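Local coordinates for gamma-hexachlorocyclohexane dehydrochlorinase (Sphingomonas paucimobilis, PDB 3A76), which catalyses two successive dehydrochlorinations of the pollutant lindane (gamma-hexachlorocyclohexane), yielding a tetrachlorocyclohexadiene by way of gamma-pentachlorocyclohexene, at residues Ser54-Glu65 with Arg140-Ala151. Residues are numbered along the deposited sequence; the frame is centred on the assembly and turned at random.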
loop_
_atom_site.group_PDB
_atom_site.type_symbol
_atom_site.label_atom_id
_atom_site.label_comp_id
_atom_site.label_asym_id
_atom_site.label_seq_id
_atom_site.Cartn_x
_atom_site.Cartn_y
_atom_site.Cartn_z
ATOM N N SER B 54 -7.360 -4.540 20.931
ATOM C CA SER B 54 -7.875 -5.861 20.557
ATOM C C SER B 54 -6.886 -6.785 19.827
ATOM O O SER B 54 -7.170 -7.976 19.626
ATOM C CB SER B 54 -9.114 -5.680 19.674
ATOM O OG SER B 54 -8.747 -5.141 18.407
ATOM N N ILE B 55 -5.741 -6.241 19.427
ATOM C CA ILE B 55 -4.831 -6.928 18.502
ATOM C C ILE B 55 -3.587 -7.539 19.173
ATOM O O ILE B 55 -2.787 -8.219 18.519
ATOM C CB ILE B 55 -4.401 -5.973 17.349
ATOM C CG1 ILE B 55 -3.699 -4.738 17.925
ATOM C CG2 ILE B 55 -5.614 -5.589 16.468
ATOM C CD1 ILE B 55 -3.093 -3.795 16.912
ATOM N N TRP B 56 -3.428 -7.283 20.472
ATOM C CA TRP B 56 -2.261 -7.737 21.232
ATOM C C TRP B 56 -2.642 -8.782 22.271
ATOM O O TRP B 56 -3.698 -8.674 22.911
ATOM C CB TRP B 56 -1.601 -6.564 21.962
ATOM C CG TRP B 56 -1.481 -5.318 21.144
ATOM C CD1 TRP B 56 -2.370 -4.277 21.093
ATOM C CD2 TRP B 56 -0.407 -4.973 20.265
ATOM N NE1 TRP B 56 -1.915 -3.303 20.236
ATOM C CE2 TRP B 56 -0.713 -3.703 19.712
ATOM C CE3 TRP B 56 0.786 -5.606 19.893
ATOM C CZ2 TRP B 56 0.131 -3.062 18.803
ATOM C CZ3 TRP B 56 1.622 -4.970 18.988
ATOM C CH2 TRP B 56 1.288 -3.709 18.451
ATOM N N TRP B 57 -1.780 -9.787 22.437
ATOM C CA TRP B 57 -1.863 -10.703 23.577
ATOM C C TRP B 57 -1.376 -9.960 24.820
ATOM O O TRP B 57 -0.679 -8.948 24.699
ATOM C CB TRP B 57 -1.001 -11.945 23.346
ATOM C CG TRP B 57 -1.451 -12.831 22.214
ATOM C CD1 TRP B 57 -0.719 -13.188 21.119
ATOM C CD2 TRP B 57 -2.724 -13.474 22.073
ATOM N NE1 TRP B 57 -1.458 -14.010 20.300
ATOM C CE2 TRP B 57 -2.691 -14.201 20.863
ATOM C CE3 TRP B 57 -3.887 -13.511 22.853
ATOM C CZ2 TRP B 57 -3.778 -14.947 20.408
ATOM C CZ3 TRP B 57 -4.976 -14.261 22.398
ATOM C CH2 TRP B 57 -4.910 -14.965 21.187
ATOM N N ASP B 58 -1.730 -10.449 26.011
ATOM C CA ASP B 58 -1.244 -9.827 27.262
ATOM C C ASP B 58 0.281 -9.733 27.332
ATOM O O ASP B 58 0.830 -8.751 27.834
ATOM C CB ASP B 58 -1.762 -10.577 28.494
ATOM C CG ASP B 58 -3.061 -10.002 29.032
ATOM O OD1 ASP B 58 -3.434 -8.860 28.657
ATOM O OD2 ASP B 58 -3.702 -10.708 29.846
ATOM N N ASP B 59 0.949 -10.763 26.823
ATOM C CA ASP B 59 2.407 -10.845 26.826
ATOM C C ASP B 59 3.054 -10.266 25.560
ATOM O O ASP B 59 4.281 -10.250 25.458
ATOM C CB ASP B 59 2.848 -12.305 27.020
ATOM C CG ASP B 59 2.125 -13.263 26.082
ATOM O OD1 ASP B 59 2.373 -13.211 24.852
ATOM O OD2 ASP B 59 1.302 -14.071 26.572
ATOM N N ALA B 60 2.242 -9.803 24.604
ATOM C CA ALA B 60 2.761 -9.196 23.363
ATOM C C ALA B 60 3.566 -7.952 23.677
ATOM O O ALA B 60 3.268 -7.257 24.648
ATOM C CB ALA B 60 1.636 -8.865 22.407
ATOM N N GLU B 61 4.588 -7.683 22.867
ATOM C CA GLU B 61 5.534 -6.588 23.133
ATOM C C GLU B 61 5.754 -5.655 21.936
ATOM O O GLU B 61 6.293 -6.060 20.892
ATOM C CB GLU B 61 6.876 -7.133 23.644
ATOM C CG GLU B 61 6.743 -8.126 24.793
ATOM C CD GLU B 61 7.784 -7.927 25.879
ATOM O OE1 GLU B 61 8.852 -7.337 25.592
ATOM O OE2 GLU B 61 7.528 -8.369 27.028
ATOM N N TRP B 62 5.339 -4.401 22.113
ATOM C CA TRP B 62 5.397 -3.386 21.067
ATOM C C TRP B 62 6.539 -2.418 21.331
ATOM O O TRP B 62 6.517 -1.656 22.287
ATOM C CB TRP B 62 4.034 -2.672 20.933
ATOM C CG TRP B 62 3.920 -1.602 19.844
ATOM C CD1 TRP B 62 4.724 -1.438 18.749
ATOM C CD2 TRP B 62 2.911 -0.577 19.752
ATOM N NE1 TRP B 62 4.294 -0.374 18.002
ATOM C CE2 TRP B 62 3.184 0.174 18.592
ATOM C CE3 TRP B 62 1.802 -0.226 20.540
ATOM C CZ2 TRP B 62 2.397 1.269 18.202
ATOM C CZ3 TRP B 62 1.018 0.859 20.153
ATOM C CH2 TRP B 62 1.323 1.594 18.994
ATOM N N THR B 63 7.542 -2.465 20.465
ATOM C CA THR B 63 8.688 -1.588 20.579
ATOM C C THR B 63 8.720 -0.624 19.397
ATOM O O THR B 63 8.460 -1.005 18.252
ATOM C CB THR B 63 10.009 -2.391 20.622
ATOM O OG1 THR B 63 9.991 -3.303 21.733
ATOM C CG2 THR B 63 11.199 -1.468 20.748
ATOM N N ILE B 64 9.022 0.632 19.701
ATOM C CA ILE B 64 9.361 1.609 18.693
ATOM C C ILE B 64 10.732 2.150 19.084
ATOM O O ILE B 64 10.896 2.762 20.154
ATOM C CB ILE B 64 8.289 2.729 18.583
ATOM C CG1 ILE B 64 6.943 2.155 18.087
ATOM C CG2 ILE B 64 8.782 3.846 17.664
ATOM C CD1 ILE B 64 5.723 3.131 18.179
ATOM N N GLU B 65 11.723 1.896 18.235
ATOM C CA GLU B 65 13.070 2.386 18.485
ATOM C C GLU B 65 13.063 3.895 18.684
ATOM O O GLU B 65 12.460 4.621 17.898
ATOM C CB GLU B 65 14.012 1.996 17.351
ATOM C CG GLU B 65 14.515 0.582 17.431
ATOM C CD GLU B 65 15.205 0.125 16.152
ATOM O OE1 GLU B 65 14.731 -0.870 15.571
ATOM O OE2 GLU B 65 16.200 0.757 15.721
ATOM N N ARG B 140 -3.623 -18.415 19.259
ATOM C CA ARG B 140 -4.053 -19.122 20.455
ATOM C C ARG B 140 -5.551 -19.358 20.384
ATOM O O ARG B 140 -6.333 -18.407 20.484
ATOM C CB ARG B 140 -3.736 -18.321 21.720
ATOM C CG ARG B 140 -2.290 -17.917 21.897
ATOM C CD ARG B 140 -2.148 -17.032 23.112
ATOM N NE ARG B 140 -0.838 -16.390 23.173
ATOM C CZ ARG B 140 -0.440 -15.561 24.140
ATOM N NH1 ARG B 140 -1.239 -15.248 25.156
ATOM N NH2 ARG B 140 0.773 -15.033 24.082
ATOM N N ASP B 141 -5.943 -20.622 20.217
ATOM C CA ASP B 141 -7.358 -21.040 20.275
ATOM C C ASP B 141 -8.173 -20.503 19.101
ATOM O O ASP B 141 -9.326 -20.075 19.266
ATOM C CB ASP B 141 -8.004 -20.637 21.617
ATOM C CG ASP B 141 -7.536 -21.503 22.773
ATOM O OD1 ASP B 141 -7.920 -22.695 22.822
ATOM O OD2 ASP B 141 -6.786 -20.988 23.637
ATOM N N GLY B 142 -7.553 -20.530 17.920
ATOM C CA GLY B 142 -8.180 -20.048 16.686
ATOM C C GLY B 142 -8.115 -18.544 16.450
ATOM O O GLY B 142 -8.602 -18.072 15.422
ATOM N N VAL B 143 -7.517 -17.795 17.384
ATOM C CA VAL B 143 -7.442 -16.328 17.292
ATOM C C VAL B 143 -6.000 -15.826 17.119
ATOM O O VAL B 143 -5.136 -16.089 17.962
ATOM C CB VAL B 143 -8.128 -15.624 18.518
ATOM C CG1 VAL B 143 -8.005 -14.107 18.435
ATOM C CG2 VAL B 143 -9.600 -16.010 18.626
ATOM N N TRP B 144 -5.749 -15.105 16.025
ATOM C CA TRP B 144 -4.430 -14.509 15.768
ATOM C C TRP B 144 -4.279 -13.144 16.415
ATOM O O TRP B 144 -5.205 -12.331 16.396
ATOM C CB TRP B 144 -4.187 -14.334 14.274
ATOM C CG TRP B 144 -3.909 -15.587 13.526
ATOM C CD1 TRP B 144 -4.794 -16.302 12.779
ATOM C CD2 TRP B 144 -2.652 -16.260 13.420
ATOM N NE1 TRP B 144 -4.171 -17.381 12.213
ATOM C CE2 TRP B 144 -2.854 -17.386 12.591
ATOM C CE3 TRP B 144 -1.377 -16.025 13.944
ATOM C CZ2 TRP B 144 -1.828 -18.283 12.276
ATOM C CZ3 TRP B 144 -0.349 -16.920 13.628
ATOM C CH2 TRP B 144 -0.584 -18.033 12.802
ATOM N N LYS B 145 -3.105 -12.890 16.982
ATOM C CA LYS B 145 -2.780 -11.569 17.490
ATOM C C LYS B 145 -1.276 -11.329 17.381
ATOM O O LYS B 145 -0.503 -12.261 17.142
ATOM C CB LYS B 145 -3.270 -11.384 18.927
ATOM C CG LYS B 145 -4.765 -11.613 19.125
ATOM C CD LYS B 145 -5.284 -10.881 20.347
ATOM C CE LYS B 145 -6.736 -11.237 20.607
ATOM N NZ LYS B 145 -7.357 -10.119 21.379
ATOM N N PHE B 146 -0.875 -10.072 17.525
ATOM C CA PHE B 146 0.532 -9.728 17.589
ATOM C C PHE B 146 1.136 -10.367 18.829
ATOM O O PHE B 146 0.570 -10.283 19.926
ATOM C CB PHE B 146 0.722 -8.216 17.704
ATOM C CG PHE B 146 0.622 -7.465 16.400
ATOM C CD1 PHE B 146 1.761 -7.190 15.656
ATOM C CD2 PHE B 146 -0.603 -6.975 15.951
ATOM C CE1 PHE B 146 1.680 -6.459 14.462
ATOM C CE2 PHE B 146 -0.690 -6.246 14.755
ATOM C CZ PHE B 146 0.452 -5.995 14.011
ATOM N N SER B 147 2.283 -11.006 18.642
ATOM C CA SER B 147 3.115 -11.439 19.753
ATOM C C SER B 147 4.223 -10.417 19.955
ATOM O O SER B 147 4.694 -10.196 21.075
ATOM C CB SER B 147 3.728 -12.801 19.465
ATOM O OG SER B 147 4.978 -12.902 20.137
ATOM N N LYS B 148 4.652 -9.802 18.858
ATOM C CA LYS B 148 5.698 -8.795 18.925
ATOM C C LYS B 148 5.565 -7.865 17.728
ATOM O O LYS B 148 5.001 -8.245 16.693
ATOM C CB LYS B 148 7.085 -9.458 18.938
ATOM C CG LYS B 148 8.140 -8.724 19.755
ATOM C CD LYS B 148 9.378 -9.601 20.037
ATOM C CE LYS B 148 9.142 -10.657 21.142
ATOM N NZ LYS B 148 9.083 -10.100 22.528
ATOM N N ARG B 149 6.071 -6.645 17.900
ATOM C CA ARG B 149 6.286 -5.714 16.811
ATOM C C ARG B 149 7.498 -4.893 17.150
ATOM O O ARG B 149 7.552 -4.297 18.223
ATOM C CB ARG B 149 5.074 -4.775 16.581
ATOM C CG ARG B 149 5.425 -3.496 15.772
ATOM C CD ARG B 149 4.259 -2.910 14.974
ATOM N NE ARG B 149 3.958 -3.705 13.786
ATOM C CZ ARG B 149 3.050 -3.403 12.854
ATOM N NH1 ARG B 149 2.885 -4.229 11.827
ATOM N NH2 ARG B 149 2.305 -2.296 12.930
ATOM N N ASN B 150 8.469 -4.866 16.240
ATOM C CA ASN B 150 9.497 -3.828 16.280
ATOM C C ASN B 150 9.300 -2.855 15.109
ATOM O O ASN B 150 9.102 -3.263 13.959
ATOM C CB ASN B 150 10.916 -4.429 16.303
ATOM C CG ASN B 150 12.006 -3.374 16.397
ATOM O OD1 ASN B 150 12.472 -2.854 15.378
ATOM N ND2 ASN B 150 12.433 -3.063 17.624
ATOM N N ALA B 151 9.333 -1.569 15.425
ATOM C CA ALA B 151 9.210 -0.529 14.439
ATOM C C ALA B 151 10.526 0.200 14.425
ATOM O O ALA B 151 10.967 0.726 15.437
ATOM C CB ALA B 151 8.085 0.413 14.801
#
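The indole of Trp57 is sandwiched between Arg140 over one face and the aliphatic part of Lys145, whose CB makes a CH-pi contact, over the opposite one, while Val143 O sits at the edge, 3.0 Å from Trp57 CZ2. This sandwich lies before a corner in both chains, beside the parallel Trp56-Phe146 bridge; after the corner strands 60-64 and 148-151 pair in parallel in the curved mixed sheet of the SnoaL-like alpha+beta barrel. Arg140, extended from CG to NE, slides along the indole, with CD making a CH-pi contact over the six-membered ring and the guanidinium flat on the five-membered one, planes 2° apart, a cation-pi stack. At the guanidinium edge Asp59 closes a salt bridge, its OD1 2.5 Å from Arg140 NH2 through the syn lone pair; Glu138 takes Arg140 NE and, by its backbone oxygen, Trp57 NE1. With CG anti to the carbonyl carbon (chi1 -57°), Lys145 crosses the indole at about a right angle and donates a hydrogen bond from NZ to Ser54 O (2.8 Å), arriving above the carbonyl plane.

On the face turned toward helices 22-45 and 72-87, the Trp56 ring meets Phe146 obliquely, at 34° between planes, with Trp56 CE3 3.4 Å from Phe146 CB. Farther along this face Arg149 lays its CG beside Trp62 CD1, and its guanidinium forms a salt bridge with Asp135; the Arg149 side chain lies about 7 Å from that of His93, the probable proton acceptor. A bulge at Ser147 and Lys148, both facing Glu136, accompanies the corner. Beyond it the backbone ladder continues to the spermidine-contacting Ile64 and Glu65, ending with Glu65 N 3.1 Å from Ala151 O.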